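Local coordinates for OTU domain-containing protein wMelOTU (PDB 6W9O), which probably acts as a cysteine protease of the OTU family, removing ubiquitin from modified proteins as a bacterial effector deubiquitinase, at residues C53-F58 against D127-I132; A72-N77 against C134-V139. All coordinates share one frame; numbering follows the deposited sequence.

Contact 1 of 2, residues C53-F58 against D127-I132; sequences CFFDSF and DVEGRI
F54 and F55 lie in the first turn of helix 53-66, the segment that in OTU cysteine proteases of clan CA starts at the nucleophilic cysteine, and they pack against E129 and G130 of helix 126-137. C53 heads the turn, consistent with that family role. The two segments run in nearly the same direction, with their axes 31° apart and 11.2 Å away from each other at closest approach. The phenylalanine rings bridge this wide spacing, while on the other helix G130, having no side chain, offers its bare backbone to a ring. F54 carries its ring outward with CG anti to the backbone N (chi1 170°), which brings CZ to 3.6 Å from the CA of G130. Beside it, CE2 of F54 lies 4.0 Å from CB of E129. F55 turns CG anti to its carbonyl carbon instead (chi1 -60°), and its ring reaches the next methylene of E129, F55 CZ lying 3.9 Å from E129 CG. The two rings also pack on each other, CD2 of F54 standing 3.9 Å above the centre of the F55 ring. E129 thus gives these aromatics only its methylenes. Its chain bends at chi2, and the buried carboxylate is satisfied by Y113 OH and the backbone N of D125. F192 adds an edge-to-face partner for F54, and I184 of strand 181-188 also touches that ring, so the contact belongs to the interior between helices and sheet. Within segment 53-58, C53 O is gripped twice from opposite faces of its carbonyl plane, by S57 N at 2.9 Å and by S57 OG at 2.7 Å.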
ATOM      1  N   CYS A  53       3.535  -6.601   6.388  1.00 15.27           N
ATOM      2  CA  CYS A  53       4.478  -5.870   5.529  1.00 15.21           C
ATOM      3  C   CYS A  53       3.792  -4.934   4.551  1.00 15.43           C
ATOM      4  O   CYS A  53       4.401  -3.940   4.151  1.00 15.20           O
ATOM      5  CB  CYS A  53       5.363  -6.847   4.746  1.00 14.06           C
ATOM      6  SG  CYS A  53       4.484  -7.908   3.556  1.00 16.72           S
ATOM      7  N   PHE A  54       2.569  -5.242   4.079  1.00 12.86           N
ATOM      8  CA  PHE A  54       1.930  -4.313   3.151  1.00 12.45           C
ATOM      9  C   PHE A  54       1.652  -3.010   3.853  1.00 13.90           C
ATOM     10  O   PHE A  54       1.995  -1.926   3.342  1.00 13.09           O
ATOM     11  CB  PHE A  54       0.577  -4.890   2.636  1.00 12.26           C
ATOM     12  CG  PHE A  54      -0.204  -3.878   1.885  1.00 12.88           C
ATOM     13  CD1 PHE A  54       0.188  -3.499   0.583  1.00 13.98           C
ATOM     14  CD2 PHE A  54      -1.234  -3.226   2.508  1.00 13.90           C
ATOM     15  CE1 PHE A  54      -0.451  -2.478  -0.076  1.00 14.96           C
ATOM     16  CE2 PHE A  54      -1.905  -2.191   1.864  1.00 14.22           C
ATOM     17  CZ  PHE A  54      -1.495  -1.800   0.560  1.00 14.33           C
ATOM     18  N   PHE A  55       1.037  -3.099   5.026  1.00 12.41           N
ATOM     19  CA  PHE A  55       0.662  -1.898   5.780  1.00 13.58           C
ATOM     20  C   PHE A  55       1.890  -1.126   6.213  1.00 15.24           C
ATOM     21  O   PHE A  55       1.898   0.135   6.169  1.00 14.80           O
ATOM     22  CB  PHE A  55      -0.166  -2.330   6.996  1.00 13.47           C
ATOM     23  CG  PHE A  55      -1.431  -3.065   6.590  1.00 12.47           C
ATOM     24  CD1 PHE A  55      -2.540  -2.387   6.137  1.00 13.28           C
ATOM     25  CD2 PHE A  55      -1.452  -4.456   6.647  1.00 13.72           C
ATOM     26  CE1 PHE A  55      -3.666  -3.061   5.728  1.00 14.98           C
ATOM     27  CE2 PHE A  55      -2.593  -5.132   6.243  1.00 14.51           C
ATOM     28  CZ  PHE A  55      -3.689  -4.447   5.799  1.00 14.82           C
ATOM     29  N   ASP A  56       2.925  -1.837   6.642  1.00 13.48           N
ATOM     30  CA  ASP A  56       4.158  -1.167   7.085  1.00 12.74           C
ATOM     31  C   ASP A  56       4.876  -0.508   5.908  1.00 15.68           C
ATOM     32  O   ASP A  56       5.475   0.583   6.078  1.00 15.46           O
ATOM     33  CB  ASP A  56       5.072  -2.182   7.758  1.00 16.00           C
ATOM     34  CG  ASP A  56       6.205  -1.519   8.535  1.00 18.08           C
ATOM     35  OD1 ASP A  56       5.868  -0.650   9.379  1.00 19.58           O
ATOM     36  OD2 ASP A  56       7.396  -1.922   8.396  1.00 20.05           O
ATOM     37  N   SER A  57       4.873  -1.129   4.737  1.00 14.47           N
ATOM     38  CA  SER A  57       5.504  -0.496   3.566  1.00 12.69           C
ATOM     39  C   SER A  57       4.737   0.751   3.154  1.00 12.74           C
ATOM     40  O   SER A  57       5.337   1.831   2.924  1.00 13.17           O
ATOM     41  CB  SER A  57       5.504  -1.492   2.397  1.00 12.50           C
ATOM     42  OG  SER A  57       6.314  -2.613   2.706  1.00 14.23           O
ATOM     43  N   PHE A  58       3.400   0.664   3.114  1.00 13.07           N
ATOM     44  CA  PHE A  58       2.573   1.833   2.802  1.00 13.39           C
ATOM     45  C   PHE A  58       2.803   2.943   3.817  1.00 12.31           C
ATOM     46  O   PHE A  58       2.970   4.106   3.442  1.00 15.32           O
ATOM     47  CB  PHE A  58       1.091   1.399   2.803  1.00 13.29           C
ATOM     48  CG  PHE A  58       0.125   2.452   2.314  1.00 12.50           C
ATOM     49  CD1 PHE A  58      -0.387   2.396   1.004  1.00 14.08           C
ATOM     50  CD2 PHE A  58      -0.312   3.483   3.167  1.00 14.69           C
ATOM     51  CE1 PHE A  58      -1.270   3.393   0.559  1.00 16.26           C
ATOM     52  CE2 PHE A  58      -1.231   4.439   2.707  1.00 16.16           C
ATOM     53  CZ  PHE A  58      -1.653   4.387   1.371  1.00 16.38           C
ATOM     54  N   ASP A 127      -4.820  -4.391  -4.089  1.00 13.78           N
ATOM     55  CA  ASP A 127      -6.036  -4.188  -4.842  1.00 12.66           C
ATOM     56  C   ASP A 127      -7.229  -3.925  -3.939  1.00 14.26           C
ATOM     57  O   ASP A 127      -8.262  -3.439  -4.425  1.00 16.67           O
ATOM     58  CB  ASP A 127      -6.380  -5.411  -5.664  1.00 14.89           C
ATOM     59  CG  ASP A 127      -5.390  -5.689  -6.776  1.00 28.48           C
ATOM     60  OD1 ASP A 127      -4.834  -4.747  -7.379  1.00 28.30           O
ATOM     61  OD2 ASP A 127      -5.194  -6.908  -7.064  1.00 30.35           O
ATOM     62  N   VAL A 128      -7.147  -4.317  -2.661  1.00 13.48           N
ATOM     63  CA  VAL A 128      -8.296  -4.126  -1.773  1.00 12.97           C
ATOM     64  C   VAL A 128      -7.921  -3.109  -0.696  1.00 16.00           C
ATOM     65  O   VAL A 128      -8.413  -1.955  -0.699  1.00 14.11           O
ATOM     66  CB  VAL A 128      -8.779  -5.448  -1.143  1.00 13.99           C
ATOM     67  CG1 VAL A 128     -10.013  -5.152  -0.270  1.00 15.71           C
ATOM     68  CG2 VAL A 128      -9.140  -6.470  -2.256  1.00 15.81           C
ATOM     69  N   GLU A 129      -7.048  -3.499   0.220  1.00 13.88           N
ATOM     70  CA  GLU A 129      -6.634  -2.547   1.248  1.00 13.05           C
ATOM     71  C   GLU A 129      -5.918  -1.371   0.643  1.00 13.36           C
ATOM     72  O   GLU A 129      -6.079  -0.243   1.135  1.00 13.54           O
ATOM     73  CB  GLU A 129      -5.741  -3.256   2.257  1.00 14.80           C
ATOM     74  CG  GLU A 129      -6.546  -4.268   3.147  1.00 13.53           C
ATOM     75  CD  GLU A 129      -6.928  -5.528   2.429  1.00 14.87           C
ATOM     76  OE1 GLU A 129      -6.069  -6.101   1.732  1.00 15.63           O
ATOM     77  OE2 GLU A 129      -8.097  -5.921   2.569  1.00 15.90           O
ATOM     78  N   GLY A 130      -5.122  -1.570  -0.416  1.00 12.18           N
ATOM     79  CA  GLY A 130      -4.455  -0.400  -1.030  1.00 14.35           C
ATOM     80  C   GLY A 130      -5.456   0.608  -1.571  1.00 13.25           C
ATOM     81  O   GLY A 130      -5.321   1.820  -1.360  1.00 14.61           O
ATOM     82  N   ARG A 131      -6.516   0.140  -2.217  1.00 13.05           N
ATOM     83  CA  ARG A 131      -7.540   1.032  -2.750  1.00 13.35           C
ATOM     84  C   ARG A 131      -8.257   1.786  -1.624  1.00 12.94           C
ATOM     85  O   ARG A 131      -8.507   3.009  -1.731  1.00 14.14           O
ATOM     86  CB  ARG A 131      -8.520   0.218  -3.598  1.00 15.43           C
ATOM     87  CG  ARG A 131      -9.625   1.083  -4.169  1.00 16.84           C
ATOM     88  CD  ARG A 131     -10.404   0.282  -5.273  1.00 18.93           C
ATOM     89  NE  ARG A 131     -11.485   1.107  -5.792  1.00 20.96           N
ATOM     90  CZ  ARG A 131     -12.314   0.702  -6.760  1.00 21.63           C
ATOM     91  NH1 ARG A 131     -12.150  -0.493  -7.296  1.00 25.94           N
ATOM     92  NH2 ARG A 131     -13.275   1.502  -7.172  1.00 30.49           N
ATOM     93  N   ILE A 132      -8.543   1.094  -0.517  1.00 12.24           N
ATOM     94  CA  ILE A 132      -9.181   1.743   0.633  1.00 15.00           C
ATOM     95  C   ILE A 132      -8.273   2.836   1.193  1.00 13.21           C
ATOM     96  O   ILE A 132      -8.731   3.947   1.501  1.00 14.73           O
ATOM     97  CB  ILE A 132      -9.501   0.707   1.734  1.00 13.81           C
ATOM     98  CG1 ILE A 132     -10.588  -0.263   1.268  1.00 13.94           C
ATOM     99  CG2 ILE A 132      -9.865   1.469   3.067  1.00 15.53           C
ATOM    100  CD1 ILE A 132     -10.690  -1.535   2.177  1.00 15.61           C
TER

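Contact 2 of 2, residues A72-N77 against C134-V139; sequences AEKLRN and CEKYKV
The helical segment 72-77 faces the last turn of helix 126-137 across a wide gap, the nearest CA atoms being those of L75 and K136 at 9.8 Å. That second helix ends at Y137; K138 then takes a positive phi (60°), which turns the chain into V139 and toward strand 140-146. Side chains alone span the gap. L75 and Y137 form its apolar part: CD2 of L75 approaches CE2 of the tyrosine ring at 3.6 Å, coming in obliquely. Y137 has CG anti to its carbonyl carbon (chi1 -64°), and this torsion extends the ring toward helix 72-84. This is helix-to-helix packing of the OTU domain, buried at L75 and grading outward into an exposed pair of lysines. There K74 and K136 meet, their NZ atoms 4.4 Å apart. D78, just beyond the first segment, probably eases the repulsion of these like charges: one carboxylate oxygen makes a salt bridge with K136 NZ, and the other is hydrogen-bonded to Y137 OH. Two waters also accept from both lysines, from K136 NZ at 2.7 and 3.0 Å, and weakly from K74 NZ. K136 further lays its aliphatic chain along its neighbour, with CG 3.8 Å above one face of the Y137 ring, offset from its centre.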
ATOM      1  N   ALA A  72       0.854   0.839  11.431  1.00 20.05           N
ATOM      2  CA  ALA A  72       0.317  -0.254  10.642  1.00 19.03           C
ATOM      3  C   ALA A  72      -1.019  -0.731  11.203  1.00 18.27           C
ATOM      4  O   ALA A  72      -1.941  -1.095  10.430  1.00 18.26           O
ATOM      5  CB  ALA A  72       1.353  -1.390  10.588  1.00 20.65           C
ATOM      6  N   GLU A  73      -1.156  -0.729  12.528  1.00 18.82           N
ATOM      7  CA  GLU A  73      -2.436  -1.105  13.141  1.00 17.50           C
ATOM      8  C   GLU A  73      -3.535  -0.128  12.754  1.00 20.63           C
ATOM      9  O   GLU A  73      -4.678  -0.534  12.509  1.00 20.15           O
ATOM     10  CB  GLU A  73      -2.308  -1.216  14.667  1.00 21.43           C
ATOM     11  CG  GLU A  73      -3.614  -1.552  15.332  1.00 31.08           C
ATOM     12  CD  GLU A  73      -3.498  -1.633  16.840  1.00 52.86           C
ATOM     13  OE1 GLU A  73      -4.376  -2.269  17.459  1.00 59.51           O
ATOM     14  OE2 GLU A  73      -2.536  -1.055  17.408  1.00 62.65           O
ATOM     15  N   LYS A  74      -3.225   1.181  12.747  1.00 18.22           N
ATOM     16  CA  LYS A  74      -4.238   2.152  12.367  1.00 19.81           C
ATOM     17  C   LYS A  74      -4.661   1.950  10.913  1.00 18.29           C
ATOM     18  O   LYS A  74      -5.845   2.089  10.608  1.00 17.41           O
ATOM     19  CB  LYS A  74      -3.675   3.566  12.579  1.00 19.72           C
ATOM     20  CG  LYS A  74      -4.602   4.718  12.083  1.00 26.85           C
ATOM     21  CD  LYS A  74      -5.935   4.769  12.747  1.00 29.70           C
ATOM     22  CE  LYS A  74      -6.604   6.141  12.489  1.00 33.64           C
ATOM     23  NZ  LYS A  74      -7.949   6.172  13.145  1.00 37.78           N
ATOM     24  N   LEU A  75      -3.719   1.589  10.022  1.00 16.83           N
ATOM     25  CA  LEU A  75      -4.078   1.343   8.626  1.00 16.44           C
ATOM     26  C   LEU A  75      -5.021   0.139   8.507  1.00 16.22           C
ATOM     27  O   LEU A  75      -6.002   0.193   7.750  1.00 15.18           O
ATOM     28  CB  LEU A  75      -2.842   1.139   7.748  1.00 14.87           C
ATOM     29  CG  LEU A  75      -1.990   2.405   7.697  1.00 16.89           C
ATOM     30  CD1 LEU A  75      -0.701   2.020   6.986  1.00 18.29           C
ATOM     31  CD2 LEU A  75      -2.688   3.530   6.898  1.00 16.87           C
ATOM     32  N   ARG A  76      -4.784  -0.927   9.296  1.00 15.33           N
ATOM     33  CA  ARG A  76      -5.750  -2.039   9.319  1.00 15.56           C
ATOM     34  C   ARG A  76      -7.092  -1.556   9.840  1.00 17.44           C
ATOM     35  O   ARG A  76      -8.143  -1.907   9.298  1.00 16.08           O
ATOM     36  CB  ARG A  76      -5.233  -3.196  10.192  1.00 15.94           C
ATOM     37  CG  ARG A  76      -4.048  -3.949   9.572  1.00 14.86           C
ATOM     38  CD  ARG A  76      -3.617  -5.057  10.533  1.00 18.28           C
ATOM     39  NE  ARG A  76      -2.543  -5.893   9.956  1.00 17.04           N
ATOM     40  CZ  ARG A  76      -2.757  -6.899   9.099  1.00 17.57           C
ATOM     41  NH1 ARG A  76      -3.999  -7.214   8.669  1.00 16.05           N
ATOM     42  NH2 ARG A  76      -1.704  -7.593   8.659  1.00 16.16           N
ATOM     43  N   ASN A  77      -7.090  -0.705  10.887  1.00 16.77           N
ATOM     44  CA  ASN A  77      -8.364  -0.201  11.410  1.00 15.48           C
ATOM     45  C   ASN A  77      -9.116   0.655  10.381  1.00 15.30           C
ATOM     46  O   ASN A  77     -10.354   0.635  10.350  1.00 18.17           O
ATOM     47  CB  ASN A  77      -8.109   0.619  12.663  1.00 19.77           C
ATOM     48  CG  ASN A  77      -9.377   0.853  13.409  1.00 29.34           C
ATOM     49  OD1 ASN A  77      -9.969  -0.106  13.968  1.00 34.04           O
ATOM     50  ND2 ASN A  77      -9.830   2.119  13.444  1.00 34.07           N
ATOM     51  N   CYS A 134      -5.787   4.451  -0.310  1.00 14.36           N
ATOM     52  CA  CYS A 134      -5.604   5.538  -1.263  1.00 15.12           C
ATOM     53  C   CYS A 134      -6.768   6.509  -1.138  1.00 16.94           C
ATOM     54  O   CYS A 134      -6.592   7.749  -1.166  1.00 17.42           O
ATOM     55  CB  CYS A 134      -5.588   4.944  -2.684  1.00 14.65           C
ATOM     56  SG  CYS A 134      -3.965   4.281  -3.078  1.00 16.66           S
ATOM     57  N   GLU A 135      -7.978   5.977  -0.985  1.00 14.78           N
ATOM     58  CA  GLU A 135      -9.163   6.820  -0.810  1.00 16.52           C
ATOM     59  C   GLU A 135      -9.081   7.639   0.484  1.00 16.76           C
ATOM     60  O   GLU A 135      -9.377   8.852   0.484  1.00 20.70           O
ATOM     61  CB  GLU A 135     -10.416   5.926  -0.827  1.00 22.76           C
ATOM     62  CG  GLU A 135     -11.643   6.538  -0.139  1.00 32.22           C
ATOM     63  CD  GLU A 135     -12.377   7.455  -1.018  1.00 47.21           C
ATOM     64  OE1 GLU A 135     -13.139   8.314  -0.492  1.00 50.25           O
ATOM     65  OE2 GLU A 135     -12.192   7.317  -2.242  1.00 49.27           O
ATOM     66  N   LYS A 136      -8.669   7.029   1.587  1.00 16.58           N
ATOM     67  CA  LYS A 136      -8.625   7.763   2.855  1.00 17.92           C
ATOM     68  C   LYS A 136      -7.534   8.837   2.844  1.00 16.98           C
ATOM     69  O   LYS A 136      -7.788   9.979   3.259  1.00 19.17           O
ATOM     70  CB  LYS A 136      -8.389   6.824   4.037  1.00 19.79           C
ATOM     71  CG  LYS A 136      -8.261   7.677   5.336  1.00 23.62           C
ATOM     72  CD  LYS A 136      -8.582   6.862   6.570  1.00 24.23           C
ATOM     73  CE  LYS A 136      -8.602   7.807   7.785  1.00 26.99           C
ATOM     74  NZ  LYS A 136      -8.974   7.065   9.010  1.00 29.44           N
ATOM     75  N   TYR A 137      -6.342   8.513   2.370  1.00 14.55           N
ATOM     76  CA  TYR A 137      -5.191   9.416   2.495  1.00 15.15           C
ATOM     77  C   TYR A 137      -4.969  10.247   1.248  1.00 18.93           C
ATOM     78  O   TYR A 137      -4.042  11.079   1.236  1.00 20.59           O
ATOM     79  CB  TYR A 137      -3.927   8.642   2.911  1.00 16.63           C
ATOM     80  CG  TYR A 137      -4.142   8.058   4.297  1.00 15.45           C
ATOM     81  CD1 TYR A 137      -4.010   8.868   5.414  1.00 16.98           C
ATOM     82  CD2 TYR A 137      -4.541   6.716   4.493  1.00 18.02           C
ATOM     83  CE1 TYR A 137      -4.251   8.403   6.663  1.00 17.67           C
ATOM     84  CE2 TYR A 137      -4.800   6.256   5.751  1.00 17.63           C
ATOM     85  CZ  TYR A 137      -4.639   7.082   6.838  1.00 18.60           C
ATOM     86  OH  TYR A 137      -4.914   6.636   8.110  1.00 20.64           O
ATOM     87  N   LYS A 138      -5.827  10.087   0.229  1.00 15.96           N
ATOM     88  CA  LYS A 138      -5.773  10.948  -0.967  1.00 14.87           C
ATOM     89  C   LYS A 138      -4.415  10.819  -1.646  1.00 16.53           C
ATOM     90  O   LYS A 138      -3.767  11.799  -2.015  1.00 19.88           O
ATOM     91  CB  LYS A 138      -6.151  12.416  -0.638  1.00 19.69           C
ATOM     92  CG  LYS A 138      -7.456  12.503   0.164  1.00 25.07           C
ATOM     93  CD  LYS A 138      -8.350  13.651  -0.300  1.00 41.55           C
ATOM     94  CE  LYS A 138      -9.397  13.918   0.779  1.00 48.51           C
ATOM     95  NZ  LYS A 138     -10.660  13.150   0.554  1.00 54.55           N
ATOM     96  N   VAL A 139      -3.991   9.575  -1.707  1.00 13.88           N
ATOM     97  CA  VAL A 139      -2.766   9.180  -2.477  0.98 13.37           C
ATOM     98  C   VAL A 139      -2.936   8.061  -3.551  1.00 15.76           C
ATOM     99  O   VAL A 139      -3.999   7.321  -3.775  1.00 16.67           O
ATOM    100  CB  VAL A 139      -1.643   8.760  -1.510  0.98 19.73           C
ATOM    101  CG1 VAL A 139      -1.234   9.890  -0.580  0.98 16.61           C
ATOM    102  CG2 VAL A 139      -2.026   7.516  -0.725  0.98 17.75           C
TER
HETATM  103  O   HOH W   1      -8.209   8.616  11.047  1.00 42.84           O
HETATM  104  O   HOH W   2     -10.750   7.030  11.446  1.00 84.27           O

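Contacts 1 and 2 have centres about 8 Å apart and share helix 126-137, whose earlier turns meet segment 53-58 and whose C-terminal end meets segment 72-77. The partners on the other side, helices 53-66 and 72-84, follow each other in the chain, so the segments come in the order 53-58, 72-77, 127-132, 134-139, and the two contacts interleave. F55 joins them directly, with its O 3.3 Å from CD1 of L75 and its CB 4.0 Å from CB of A72. The helix that probably carries the nucleophile thus packs with helices 72-84 and 126-137 within the OTU domain, from the chain's centre outward toward the solvent-exposed lysines.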